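Local coordinates for protein internalin (Listeria monocytogenes serotype 4b, PDB 4FMZ) that is a leucine-rich-repeat protein of the internalin family and probably serves in bacterial adhesion to, and invasion of, host cells, at residues A[41-46]-A[62-67]; A[202-207]-A[224-229]. All coordinates share one frame; numbering follows the deposited sequence.

Contact 1 of 2, residues A[41-46]-A[62-67]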
loop_
_atom_site.group_PDB
_atom_site.type_symbol
_atom_site.label_atom_id
_atom_site.label_comp_id
_atom_site.label_asym_id
_atom_site.label_seq_id
_atom_site.Cartn_x
_atom_site.Cartn_y
_atom_site.Cartn_z
ATOM N N GLU A 41 -31.263 -15.304 -18.291
ATOM C CA GLU A 41 -30.969 -16.298 -17.261
ATOM C C GLU A 41 -29.472 -16.595 -17.206
ATOM O O GLU A 41 -28.921 -16.648 -16.112
ATOM C CB GLU A 41 -31.778 -17.585 -17.502
ATOM C CG GLU A 41 -31.608 -18.638 -16.420
ATOM C CD GLU A 41 -32.524 -19.839 -16.529
ATOM O OE1 GLU A 41 -33.753 -19.669 -16.357
ATOM O OE2 GLU A 41 -32.011 -20.963 -16.734
ATOM N N GLU A 42 -28.811 -16.767 -18.377
ATOM C CA GLU A 42 -27.377 -17.041 -18.441
ATOM C C GLU A 42 -26.551 -15.837 -17.980
ATOM O O GLU A 42 -25.561 -16.017 -17.260
ATOM C CB GLU A 42 -26.965 -17.453 -19.858
ATOM C CG GLU A 42 -27.441 -18.844 -20.237
ATOM C CD GLU A 42 -27.197 -19.229 -21.682
ATOM O OE1 GLU A 42 -27.344 -18.357 -22.570
ATOM O OE2 GLU A 42 -26.852 -20.407 -21.926
ATOM N N LEU A 43 -26.963 -14.610 -18.361
ATOM C CA LEU A 43 -26.242 -13.401 -17.948
ATOM C C LEU A 43 -26.410 -13.149 -16.453
ATOM O O LEU A 43 -25.456 -12.734 -15.791
ATOM C CB LEU A 43 -26.670 -12.162 -18.758
ATOM C CG LEU A 43 -26.287 -12.188 -20.239
ATOM C CD1 LEU A 43 -26.902 -11.025 -20.970
ATOM C CD2 LEU A 43 -24.767 -12.208 -20.449
ATOM N N GLU A 44 -27.600 -13.484 -15.908
ATOM C CA GLU A 44 -27.881 -13.341 -14.479
ATOM C C GLU A 44 -27.199 -14.449 -13.639
ATOM O O GLU A 44 -27.207 -14.361 -12.414
ATOM C CB GLU A 44 -29.385 -13.330 -14.231
ATOM C CG GLU A 44 -30.039 -12.021 -14.641
ATOM C CD GLU A 44 -31.557 -12.002 -14.556
ATOM O OE1 GLU A 44 -32.172 -13.057 -14.265
ATOM O OE2 GLU A 44 -32.136 -10.922 -14.802
ATOM N N SER A 45 -26.571 -15.458 -14.293
ATOM C CA SER A 45 -25.857 -16.528 -13.591
ATOM C C SER A 45 -24.392 -16.138 -13.276
ATOM O O SER A 45 -23.738 -16.840 -12.493
ATOM C CB SER A 45 -25.889 -17.824 -14.400
ATOM O OG SER A 45 -24.968 -17.832 -15.482
ATOM N N ILE A 46 -23.889 -15.029 -13.879
ATOM C CA ILE A 46 -22.514 -14.558 -13.691
ATOM C C ILE A 46 -22.390 -13.743 -12.397
ATOM O O ILE A 46 -22.851 -12.604 -12.331
ATOM C CB ILE A 46 -22.002 -13.746 -14.921
ATOM C CG1 ILE A 46 -22.265 -14.466 -16.271
ATOM C CG2 ILE A 46 -20.529 -13.324 -14.756
ATOM C CD1 ILE A 46 -21.696 -15.848 -16.391
ATOM N N ILE A 62 -22.290 -4.760 -19.743
ATOM C CA ILE A 62 -22.038 -5.310 -18.402
ATOM C C ILE A 62 -23.216 -5.043 -17.452
ATOM O O ILE A 62 -23.400 -5.796 -16.491
ATOM C CB ILE A 62 -20.683 -4.839 -17.803
ATOM C CG1 ILE A 62 -20.116 -5.924 -16.862
ATOM C CG2 ILE A 62 -20.776 -3.443 -17.115
ATOM C CD1 ILE A 62 -18.636 -5.847 -16.605
ATOM N N GLU A 63 -24.042 -4.024 -17.767
ATOM C CA GLU A 63 -25.222 -3.685 -16.976
ATOM C C GLU A 63 -26.242 -4.863 -16.905
ATOM O O GLU A 63 -27.080 -4.839 -16.008
ATOM C CB GLU A 63 -25.893 -2.379 -17.471
ATOM C CG GLU A 63 -26.481 -2.422 -18.875
ATOM C CD GLU A 63 -25.553 -2.202 -20.058
ATOM O OE1 GLU A 63 -24.322 -2.095 -19.856
ATOM O OE2 GLU A 63 -26.066 -2.160 -21.202
ATOM N N TYR A 64 -26.133 -5.908 -17.785
ATOM C CA TYR A 64 -27.015 -7.093 -17.768
ATOM C C TYR A 64 -26.593 -8.165 -16.755
ATOM O O TYR A 64 -27.371 -9.089 -16.456
ATOM C CB TYR A 64 -27.096 -7.737 -19.146
ATOM C CG TYR A 64 -27.873 -6.896 -20.124
ATOM C CD1 TYR A 64 -29.262 -6.794 -20.038
ATOM C CD2 TYR A 64 -27.225 -6.185 -21.127
ATOM C CE1 TYR A 64 -29.988 -6.053 -20.962
ATOM C CE2 TYR A 64 -27.936 -5.431 -22.050
ATOM C CZ TYR A 64 -29.320 -5.375 -21.964
ATOM O OH TYR A 64 -30.031 -4.607 -22.833
ATOM N N LEU A 65 -25.366 -8.036 -16.231
ATOM C CA LEU A 65 -24.839 -8.956 -15.229
ATOM C C LEU A 65 -25.303 -8.472 -13.850
ATOM O O LEU A 65 -24.490 -8.121 -13.001
ATOM C CB LEU A 65 -23.295 -9.018 -15.349
ATOM C CG LEU A 65 -22.715 -10.031 -16.349
ATOM C CD1 LEU A 65 -23.203 -9.786 -17.778
ATOM C CD2 LEU A 65 -21.222 -9.993 -16.335
ATOM N N THR A 66 -26.633 -8.446 -13.637
ATOM C CA THR A 66 -27.260 -7.917 -12.431
ATOM C C THR A 66 -26.871 -8.669 -11.155
ATOM O O THR A 66 -26.930 -8.051 -10.093
ATOM C CB THR A 66 -28.767 -7.837 -12.595
ATOM O OG1 THR A 66 -29.266 -9.114 -12.995
ATOM C CG2 THR A 66 -29.177 -6.769 -13.590
ATOM N N ASN A 67 -26.404 -9.937 -11.242
ATOM C CA ASN A 67 -26.001 -10.674 -10.043
ATOM C C ASN A 67 -24.490 -10.658 -9.810
ATOM O O ASN A 67 -24.000 -11.375 -8.936
ATOM C CB ASN A 67 -26.514 -12.096 -10.107
ATOM C CG ASN A 67 -27.993 -12.174 -9.856
ATOM O OD1 ASN A 67 -28.546 -11.533 -8.961
ATOM N ND2 ASN A 67 -28.670 -12.926 -10.691
HETATM O O HOH W 1 -25.108 -11.582 -13.297
#
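Leu43, Glu44 and Ile46 meet Tyr64, Leu65, Thr66 and Asn67 where the N-terminal cap of the internalin passes into its leucine-rich repeats. The first segment runs from helix 40-43 into a type I turn from Leu43 to Ile46. The second is a 3-10 turn followed by an inverse gamma turn centred on Leu65.

One direct hydrogen bond joins them. Asn67 ND2 donates to Glu44 O at 2.7 Å, nearly straight at 170°. The N-H uses a lone pair in the carbonyl plane, and the oxygen lies close to the amide plane of Asn67. Asn67 CG sits opposite its own carbonyl carbon (chi1 -74°), which turns the amide toward Glu44 O. Lys89 holds Asn67 OD1, so both ends of the amide are bonded and its rotation is fixed.

The apolar contacts are made by methyl and methylene groups. Leu65 CD1 meets Leu43 CD2 at 3.9 Å, with the side chains at roughly 90° to one another. Its other branch, CD2, packs on CG2 of Ile46 in one of the two conformers modelled for that residue. Leu43 CD1 touches CB of Tyr64, whose ring leads away to a hydrogen bond with Thr7.

Beside the amide, Glu44 CG passes 3.4 Å from Thr66 OG1, while the Glu44 carboxylate is hydrogen-bonded to Gln40.

A water completes the joint: it donates to Leu43 O and Ile46 O and accepts from Asn67 N at 2.9 Å.

Contact 2 of 2, residues A[202-207]-A[224-229]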
loop_
_atom_site.group_PDB
_atom_site.type_symbol
_atom_site.label_atom_id
_atom_site.label_comp_id
_atom_site.label_asym_id
_atom_site.label_seq_id
_atom_site.Cartn_x
_atom_site.Cartn_y
_atom_site.Cartn_z
ATOM N N HIS A 202 -0.976 -1.625 12.432
ATOM C CA HIS A 202 0.112 -2.576 12.663
ATOM C C HIS A 202 1.193 -2.434 11.587
ATOM O O HIS A 202 2.323 -2.849 11.803
ATOM C CB HIS A 202 -0.427 -4.023 12.689
ATOM C CG HIS A 202 -1.178 -4.386 13.930
ATOM N ND1 HIS A 202 -2.341 -3.728 14.286
ATOM C CD2 HIS A 202 -0.971 -5.404 14.797
ATOM C CE1 HIS A 202 -2.777 -4.334 15.378
ATOM N NE2 HIS A 202 -1.976 -5.341 15.731
ATOM N N TYR A 203 0.830 -1.883 10.413
ATOM C CA TYR A 203 1.711 -1.725 9.248
ATOM C C TYR A 203 1.544 -0.325 8.689
ATOM O O TYR A 203 0.436 0.096 8.355
ATOM C CB TYR A 203 1.409 -2.829 8.185
ATOM C CG TYR A 203 1.688 -4.202 8.756
ATOM C CD1 TYR A 203 2.959 -4.757 8.684
ATOM C CD2 TYR A 203 0.734 -4.867 9.524
ATOM C CE1 TYR A 203 3.275 -5.936 9.353
ATOM C CE2 TYR A 203 1.046 -6.032 10.220
ATOM C CZ TYR A 203 2.318 -6.566 10.126
ATOM O OH TYR A 203 2.620 -7.742 10.768
ATOM N N PHE A 204 2.624 0.418 8.662
ATOM C CA PHE A 204 2.610 1.789 8.177
ATOM C C PHE A 204 3.832 2.055 7.295
ATOM O O PHE A 204 4.967 1.812 7.702
ATOM C CB PHE A 204 2.557 2.772 9.353
ATOM C CG PHE A 204 2.481 4.248 9.030
ATOM C CD1 PHE A 204 1.735 4.706 7.945
ATOM C CD2 PHE A 204 3.063 5.189 9.873
ATOM C CE1 PHE A 204 1.648 6.074 7.663
ATOM C CE2 PHE A 204 2.955 6.555 9.606
ATOM C CZ PHE A 204 2.251 6.986 8.498
ATOM N N THR A 205 3.578 2.543 6.085
ATOM C CA THR A 205 4.633 2.901 5.143
ATOM C C THR A 205 4.297 4.309 4.617
ATOM O O THR A 205 3.139 4.613 4.315
ATOM C CB THR A 205 4.879 1.806 4.091
ATOM O OG1 THR A 205 5.971 2.194 3.250
ATOM C CG2 THR A 205 3.661 1.461 3.259
ATOM N N ALA A 206 5.304 5.196 4.622
ATOM C CA ALA A 206 5.136 6.582 4.190
ATOM C C ALA A 206 6.482 7.131 3.742
ATOM O O ALA A 206 6.799 8.298 3.999
ATOM C CB ALA A 206 4.544 7.431 5.324
ATOM N N TYR A 207 7.269 6.298 3.036
ATOM C CA TYR A 207 8.564 6.758 2.558
ATOM C C TYR A 207 8.381 7.807 1.456
ATOM O O TYR A 207 7.338 7.831 0.797
ATOM C CB TYR A 207 9.491 5.603 2.109
ATOM C CG TYR A 207 8.972 4.685 1.023
ATOM C CD1 TYR A 207 8.844 5.130 -0.292
ATOM C CD2 TYR A 207 8.770 3.331 1.268
ATOM C CE1 TYR A 207 8.410 4.278 -1.309
ATOM C CE2 TYR A 207 8.395 2.455 0.245
ATOM C CZ TYR A 207 8.193 2.938 -1.036
ATOM O OH TYR A 207 7.774 2.093 -2.034
ATOM N N ASN A 224 3.943 -3.060 14.047
ATOM C CA ASN A 224 4.840 -4.173 13.779
ATOM C C ASN A 224 5.900 -3.768 12.758
ATOM O O ASN A 224 7.071 -4.113 12.933
ATOM C CB ASN A 224 4.038 -5.392 13.280
ATOM C CG ASN A 224 4.894 -6.561 12.890
ATOM O OD1 ASN A 224 5.567 -6.537 11.861
ATOM N ND2 ASN A 224 4.890 -7.608 13.695
ATOM N N SER A 225 5.494 -3.065 11.688
ATOM C CA SER A 225 6.414 -2.629 10.640
ATOM C C SER A 225 6.215 -1.158 10.304
ATOM O O SER A 225 5.082 -0.698 10.153
ATOM C CB SER A 225 6.246 -3.482 9.383
ATOM O OG SER A 225 6.476 -4.854 9.658
ATOM N N LEU A 226 7.318 -0.425 10.200
ATOM C CA LEU A 226 7.336 0.993 9.873
ATOM C C LEU A 226 8.405 1.237 8.824
ATOM O O LEU A 226 9.564 0.903 9.045
ATOM C CB LEU A 226 7.571 1.871 11.139
ATOM C CG LEU A 226 7.721 3.396 10.923
ATOM C CD1 LEU A 226 6.415 4.033 10.468
ATOM C CD2 LEU A 226 8.149 4.078 12.198
ATOM N N LYS A 227 7.996 1.780 7.674
ATOM C CA LYS A 227 8.862 2.132 6.546
ATOM C C LYS A 227 8.625 3.608 6.269
ATOM O O LYS A 227 7.545 3.988 5.830
ATOM C CB LYS A 227 8.569 1.254 5.306
ATOM C CG LYS A 227 8.702 -0.256 5.537
ATOM C CD LYS A 227 8.453 -1.034 4.240
ATOM C CE LYS A 227 8.587 -2.523 4.432
ATOM N NZ LYS A 227 7.433 -3.121 5.165
ATOM N N ILE A 228 9.592 4.461 6.615
ATOM C CA ILE A 228 9.398 5.901 6.483
ATOM C C ILE A 228 10.746 6.587 6.116
ATOM O O ILE A 228 11.055 7.688 6.576
ATOM C CB ILE A 228 8.725 6.421 7.803
ATOM C CG1 ILE A 228 8.026 7.790 7.637
ATOM C CG2 ILE A 228 9.627 6.317 9.049
ATOM C CD1 ILE A 228 6.924 8.116 8.723
ATOM N N GLY A 229 11.499 5.937 5.217
ATOM C CA GLY A 229 12.740 6.475 4.677
ATOM C C GLY A 229 12.479 7.700 3.811
ATOM O O GLY A 229 11.333 7.948 3.425
#
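His202 O is gripped by two backbone donors of 224-229: Asn224 N, just before the strand, at 2.8 Å, and Ser225 N, in it, at 3.2 Å. The Ser225 bond lies in the carbonyl plane; the Asn224 donor is tilted out of it. The hydrogen-bond ladder then runs on in parallel register: Phe204 N to Ser225 O, Lys227 N to Phe204 O, and Ala206 N to Lys227 O at 2.8 Å. The axes of strands 203-205 and 225-227 differ by only 4° in direction.

On one face, Tyr203 runs alongside Asn224 in the same direction, its ring turned 34° from the amide. In one of two modelled conformers, Ser225 OG lies 3.4 Å from Tyr203 CE1 and donates to a lone pair of Asn224 OD1, which helps to hold the amide beside the ring. Further along, Thr205 OG1 sits 3.4 Å from Lys227 CB and is hydrogen-bonded to Asn185. The lysine continues to a cation-pi contact with Trp247.

Phe204 and Leu226 point to the opposite face, into the core. Both have CG anti to the backbone N, and CD2 of Phe204 meets CD1 of Leu226 at 3.6 Å. Beyond the strands, Ala206 O accepts from Asn209 and Asn231 ND2, and Ile228 O from Asn231 and Asn253 ND2. Asparagines linking successive turns in this way form the asparagine ladder of a leucine-rich-repeat solenoid.

From the N terminus, the chain passes through helix 19-29 and enters contact 1 on helix 40-43. There 15 residues, including strand 48-50, form the loop that brings 62-67 back against 41-46. This joins the cap to the start of the solenoid. The chain then adds strands 70-72 to 181-183 in order before contact 2. Here a 16-residue excursion without helix or strand returns 224-229 alongside 202-207, joining two successive strands of the solenoid. The contacts are in series and neither nest nor cross. The centres of contact 1 and contact 2 are about 42 Å apart, and the two do not touch. Contact 2 lies much nearer the centre of the chain.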